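Local coordinates for DNA replication protein DnaC (Aquifex aeolicus, PDB 3ECC), which is a bacterial helicase loader of replication initiation, probably using bound ATP, and is captured here with ADP, beryllium trifluoride and magnesium, at residues Ile138-Ser143 / Ala159-Glu164; Val152-Asp157 / Leu176-Gly181. One frame throughout, in Å; residues are numbered along the deposited sequence.

Contact 1: Ile138-Ser143 / Ala159-Glu164; sequences ITTNYS and ASRLGE
A single, weak polar link between Arg-161 and the backbone of Asn-141 connects the last turn of helix 153-162 to the C-terminal end of strand 136-141, the middle strand of the parallel sheet. The two backbones are well separated, with 11.5 Å from the CA of Asn-141 to the CA of Arg-161, and the long arginine side chain spans the distance. Its CG sits between the backbone N and the carbonyl carbon (chi1 41°), and from there the chain runs extended to NE. The guanidinium meets the strand edge-on. NH2 of Arg-161 lies 2.7 Å from O of Asn-141, but the bond is bent to 120° at the hydrogen and is weak. Near the same plane, OG1 of Thr-140 is 3.8 Å from NH2 of Arg-161, a neighbour and not a bonded partner. The firmer grip on the guanidinium is the salt bridge from NH1 to Asp-157, one turn earlier in the helix. Asn-141 belongs to the beryllium trifluoride pocket, at a position consistent with sensor 1 of AAA+ ATPases. The link runs to the main-chain carbonyl of Asn-141 and does not depend on its side chain, while the arginine's charge is probably balanced chiefly by Asp-157.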
# COMPACT_ATOMS: atom_id res chain seq x y z
N ILE A 138 1.40 -0.88 -0.10
CA ILE A 138 0.65 -0.31 -1.21
C ILE A 138 -0.03 -1.41 -1.99
O ILE A 138 0.54 -2.48 -2.20
CB ILE A 138 1.59 0.49 -2.16
CG1 ILE A 138 2.15 1.73 -1.47
CG2 ILE A 138 0.87 0.85 -3.46
CD1 ILE A 138 3.41 2.26 -2.10
N THR A 139 -1.27 -1.17 -2.41
CA THR A 139 -1.91 -2.01 -3.42
C THR A 139 -2.26 -1.15 -4.61
O THR A 139 -2.70 -0.01 -4.46
CB THR A 139 -3.17 -2.74 -2.90
OG1 THR A 139 -4.28 -1.84 -2.84
CG2 THR A 139 -2.92 -3.34 -1.52
N THR A 140 -2.03 -1.68 -5.80
CA THR A 140 -2.19 -0.90 -7.01
C THR A 140 -2.69 -1.76 -8.17
O THR A 140 -2.49 -2.98 -8.19
CB THR A 140 -0.87 -0.17 -7.40
OG1 THR A 140 -1.10 0.69 -8.52
CG2 THR A 140 0.24 -1.17 -7.73
N ASN A 141 -3.32 -1.11 -9.13
CA ASN A 141 -3.81 -1.80 -10.30
C ASN A 141 -2.80 -1.87 -11.44
O ASN A 141 -2.13 -0.89 -11.75
CB ASN A 141 -5.08 -1.14 -10.79
CG ASN A 141 -6.24 -2.08 -10.75
OD1 ASN A 141 -6.26 -3.08 -11.46
ND2 ASN A 141 -7.21 -1.79 -9.89
N TYR A 142 -2.68 -3.05 -12.05
CA TYR A 142 -1.89 -3.20 -13.27
C TYR A 142 -2.79 -3.55 -14.45
O TYR A 142 -3.53 -4.54 -14.42
CB TYR A 142 -0.81 -4.27 -13.09
CG TYR A 142 0.17 -4.34 -14.25
CD1 TYR A 142 0.71 -3.17 -14.81
CD2 TYR A 142 0.58 -5.57 -14.77
CE1 TYR A 142 1.61 -3.24 -15.88
CE2 TYR A 142 1.49 -5.64 -15.83
CZ TYR A 142 2.00 -4.47 -16.38
OH TYR A 142 2.90 -4.55 -17.43
N SER A 143 -2.73 -2.71 -15.49
CA SER A 143 -3.60 -2.82 -16.67
C SER A 143 -3.22 -3.97 -17.62
O SER A 143 -3.79 -5.07 -17.53
CB SER A 143 -3.67 -1.48 -17.43
OG SER A 143 -2.37 -0.97 -17.69
N ALA A 159 4.40 5.01 -13.04
CA ALA A 159 5.07 6.30 -13.16
C ALA A 159 4.29 7.28 -14.03
O ALA A 159 4.46 8.49 -13.91
CB ALA A 159 6.47 6.11 -13.71
N SER A 160 3.45 6.75 -14.92
CA SER A 160 2.67 7.58 -15.82
C SER A 160 1.67 8.44 -15.05
O SER A 160 1.39 9.58 -15.43
CB SER A 160 1.94 6.73 -16.85
OG SER A 160 1.02 5.86 -16.23
N ARG A 161 1.14 7.90 -13.95
CA ARG A 161 0.12 8.58 -13.17
C ARG A 161 0.62 9.14 -11.85
O ARG A 161 -0.11 9.85 -11.16
CB ARG A 161 -1.09 7.67 -12.95
CG ARG A 161 -0.75 6.22 -12.64
CD ARG A 161 -1.95 5.30 -12.89
NE ARG A 161 -1.80 4.00 -12.23
CZ ARG A 161 -1.68 2.83 -12.85
NH1 ARG A 161 -1.70 2.78 -14.18
NH2 ARG A 161 -1.53 1.71 -12.15
N LEU A 162 1.86 8.83 -11.49
CA LEU A 162 2.44 9.26 -10.22
C LEU A 162 3.73 10.03 -10.40
O LEU A 162 4.08 10.87 -9.57
CB LEU A 162 2.70 8.07 -9.29
CG LEU A 162 1.54 7.38 -8.56
CD1 LEU A 162 2.08 6.41 -7.52
CD2 LEU A 162 0.64 8.41 -7.90
N GLY A 163 4.45 9.74 -11.47
CA GLY A 163 5.77 10.32 -11.72
C GLY A 163 6.86 9.31 -11.48
O GLY A 163 6.68 8.36 -10.72
N GLU A 164 8.00 9.51 -12.14
CA GLU A 164 9.17 8.63 -12.00
C GLU A 164 9.78 8.65 -10.60
O GLU A 164 10.18 7.61 -10.08
CB GLU A 164 10.25 9.02 -13.02
CG GLU A 164 9.88 8.81 -14.47
CD GLU A 164 9.81 7.33 -14.85
OE1 GLU A 164 10.44 6.50 -14.15
OE2 GLU A 164 9.13 7.01 -15.85

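Contact 2: Val152-Asp157 / Leu176-Gly181; sequences VRISAD and LLVIKG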
# COMPACT_ATOMS: atom_id res chain seq x y z
N VAL A 152 9.26 -3.61 -15.21
CA VAL A 152 9.58 -2.18 -15.29
C VAL A 152 8.43 -1.44 -15.99
O VAL A 152 8.40 -0.21 -16.04
CB VAL A 152 10.93 -1.93 -16.03
CG1 VAL A 152 11.54 -0.57 -15.64
CG2 VAL A 152 11.92 -3.05 -15.74
N ARG A 153 7.51 -2.21 -16.56
CA ARG A 153 6.27 -1.68 -17.10
C ARG A 153 5.25 -1.48 -15.97
O ARG A 153 4.41 -0.57 -16.04
CB ARG A 153 5.70 -2.61 -18.17
CG ARG A 153 4.55 -2.02 -18.97
CD ARG A 153 4.08 -2.98 -20.03
NE ARG A 153 5.14 -3.30 -20.99
CZ ARG A 153 5.03 -4.22 -21.94
NH1 ARG A 153 3.91 -4.93 -22.08
NH2 ARG A 153 6.05 -4.44 -22.76
N ILE A 154 5.30 -2.34 -14.95
CA ILE A 154 4.57 -2.11 -13.69
C ILE A 154 5.10 -0.84 -13.02
O ILE A 154 4.43 -0.25 -12.16
CB ILE A 154 4.71 -3.33 -12.72
CG1 ILE A 154 3.86 -4.51 -13.21
CG2 ILE A 154 4.34 -2.94 -11.29
CD1 ILE A 154 4.19 -5.83 -12.54
N SER A 155 6.30 -0.43 -13.42
CA SER A 155 6.93 0.79 -12.95
C SER A 155 6.65 2.02 -13.85
O SER A 155 6.44 3.12 -13.34
CB SER A 155 8.44 0.57 -12.82
OG SER A 155 8.70 -0.63 -12.09
N ALA A 156 6.65 1.82 -15.17
CA ALA A 156 6.35 2.89 -16.14
C ALA A 156 4.85 3.21 -16.24
O ALA A 156 4.46 4.35 -16.51
CB ALA A 156 6.93 2.56 -17.53
N ASP A 157 4.01 2.19 -16.05
CA ASP A 157 2.57 2.37 -15.98
C ASP A 157 2.18 3.11 -14.70
O ASP A 157 1.33 3.99 -14.72
CB ASP A 157 1.87 1.01 -16.04
CG ASP A 157 0.37 1.13 -16.22
OD1 ASP A 157 -0.09 1.70 -17.24
OD2 ASP A 157 -0.36 0.61 -15.35
N LEU A 176 8.17 -6.09 -4.33
CA LEU A 176 7.05 -6.22 -5.25
C LEU A 176 6.48 -7.64 -5.26
O LEU A 176 7.22 -8.61 -5.40
CB LEU A 176 7.46 -5.81 -6.67
CG LEU A 176 6.32 -5.54 -7.67
CD1 LEU A 176 5.85 -4.08 -7.59
CD2 LEU A 176 6.75 -5.90 -9.09
N LEU A 177 5.17 -7.74 -5.10
CA LEU A 177 4.49 -9.03 -5.17
C LEU A 177 3.34 -9.01 -6.18
O LEU A 177 2.28 -8.47 -5.91
CB LEU A 177 3.97 -9.45 -3.79
CG LEU A 177 5.01 -9.88 -2.73
CD1 LEU A 177 4.38 -9.89 -1.35
CD2 LEU A 177 5.61 -11.25 -3.05
N VAL A 178 3.57 -9.59 -7.34
CA VAL A 178 2.51 -9.64 -8.33
C VAL A 178 1.54 -10.76 -8.03
O VAL A 178 1.93 -11.88 -7.70
CB VAL A 178 3.06 -9.81 -9.74
CG1 VAL A 178 1.92 -9.76 -10.73
CG2 VAL A 178 4.05 -8.71 -10.02
N ILE A 179 0.25 -10.45 -8.14
CA ILE A 179 -0.81 -11.40 -7.86
C ILE A 179 -1.67 -11.59 -9.10
O ILE A 179 -2.20 -10.62 -9.65
CB ILE A 179 -1.66 -10.94 -6.68
CG1 ILE A 179 -0.78 -10.74 -5.46
CG2 ILE A 179 -2.77 -11.93 -6.39
CD1 ILE A 179 -1.53 -10.29 -4.28
N LYS A 180 -1.79 -12.83 -9.54
CA LYS A 180 -2.35 -13.12 -10.85
C LYS A 180 -3.54 -14.07 -10.83
O LYS A 180 -3.68 -14.91 -11.71
CB LYS A 180 -1.27 -13.63 -11.79
CG LYS A 180 -0.23 -12.59 -12.14
CD LYS A 180 0.32 -12.78 -13.55
CE LYS A 180 1.37 -13.88 -13.59
NZ LYS A 180 2.71 -13.42 -13.10
N GLY A 181 -4.41 -13.92 -9.84
CA GLY A 181 -5.64 -14.70 -9.81
C GLY A 181 -6.57 -14.37 -10.97
O GLY A 181 -6.50 -13.28 -11.54
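The first full turn of helix 153-162 passes over the face of edge strand 174-178, and the closest CA atoms, those of Ile-154 and Val-178, are 9.5 Å apart, a gap that side chains alone bridge. Ile-154 does all the reaching from the helix. Its two branches divide the work: CG2 goes to Leu-176, lying 4.2 Å from its CD1, while the other branch ends in CD1, 3.8 Å from CG2 of Val-178. The long branch gets there because CG1 is anti to the carbonyl carbon (chi1 -74°) and CD1 continues nearly extended beyond it (chi2 166°). Val-178 presents the methyl that stands beside its own backbone N; Leu-176, two residues earlier on the same face, offers one methyl from its tip. In both pairs the side chains run aslant to one another and meet methyl to methyl; no hydrogen bond crosses the contact. This is helix-on-sheet packing in a P-loop NTPase core of AAA+ strand order, in which strand 174-178 lies at one edge beside strand 40-45, the strand that leads into the nucleotide-binding P-loop. Val-44 of that neighbouring strand touches both Ile-154 and Leu-176 and carries the apolar surface inward. Leu-177 and Ile-179 instead pack on Thr-25 and Gln-19, respectively, of helix 17-31. Next to Ile-154, the OG of Ser-155 bonds back to the carbonyl of Ser-151.

Overall arrangement
Both contacts fasten helix 153-162 to the same parallel sheet, but by its two ends and to different strands: contact 1 reaches the middle strand, contact 2 the edge strand. Each is partly buried, neither fully core nor surface. Contact 2 is wholly apolar across its two segments and lies some way from the nucleotide; contact 1 is polar and includes a residue of the beryllium trifluoride pocket. Their centres lie about 9 Å apart, and Tyr-142 bridges them, its ring packing with CZ 3.7 Å from CG1 of Ile-154. Asp-157 connects them too: it lies in the helical segment of contact 2, yet its carboxylate also reaches, weakly, Ser-143 of contact 1.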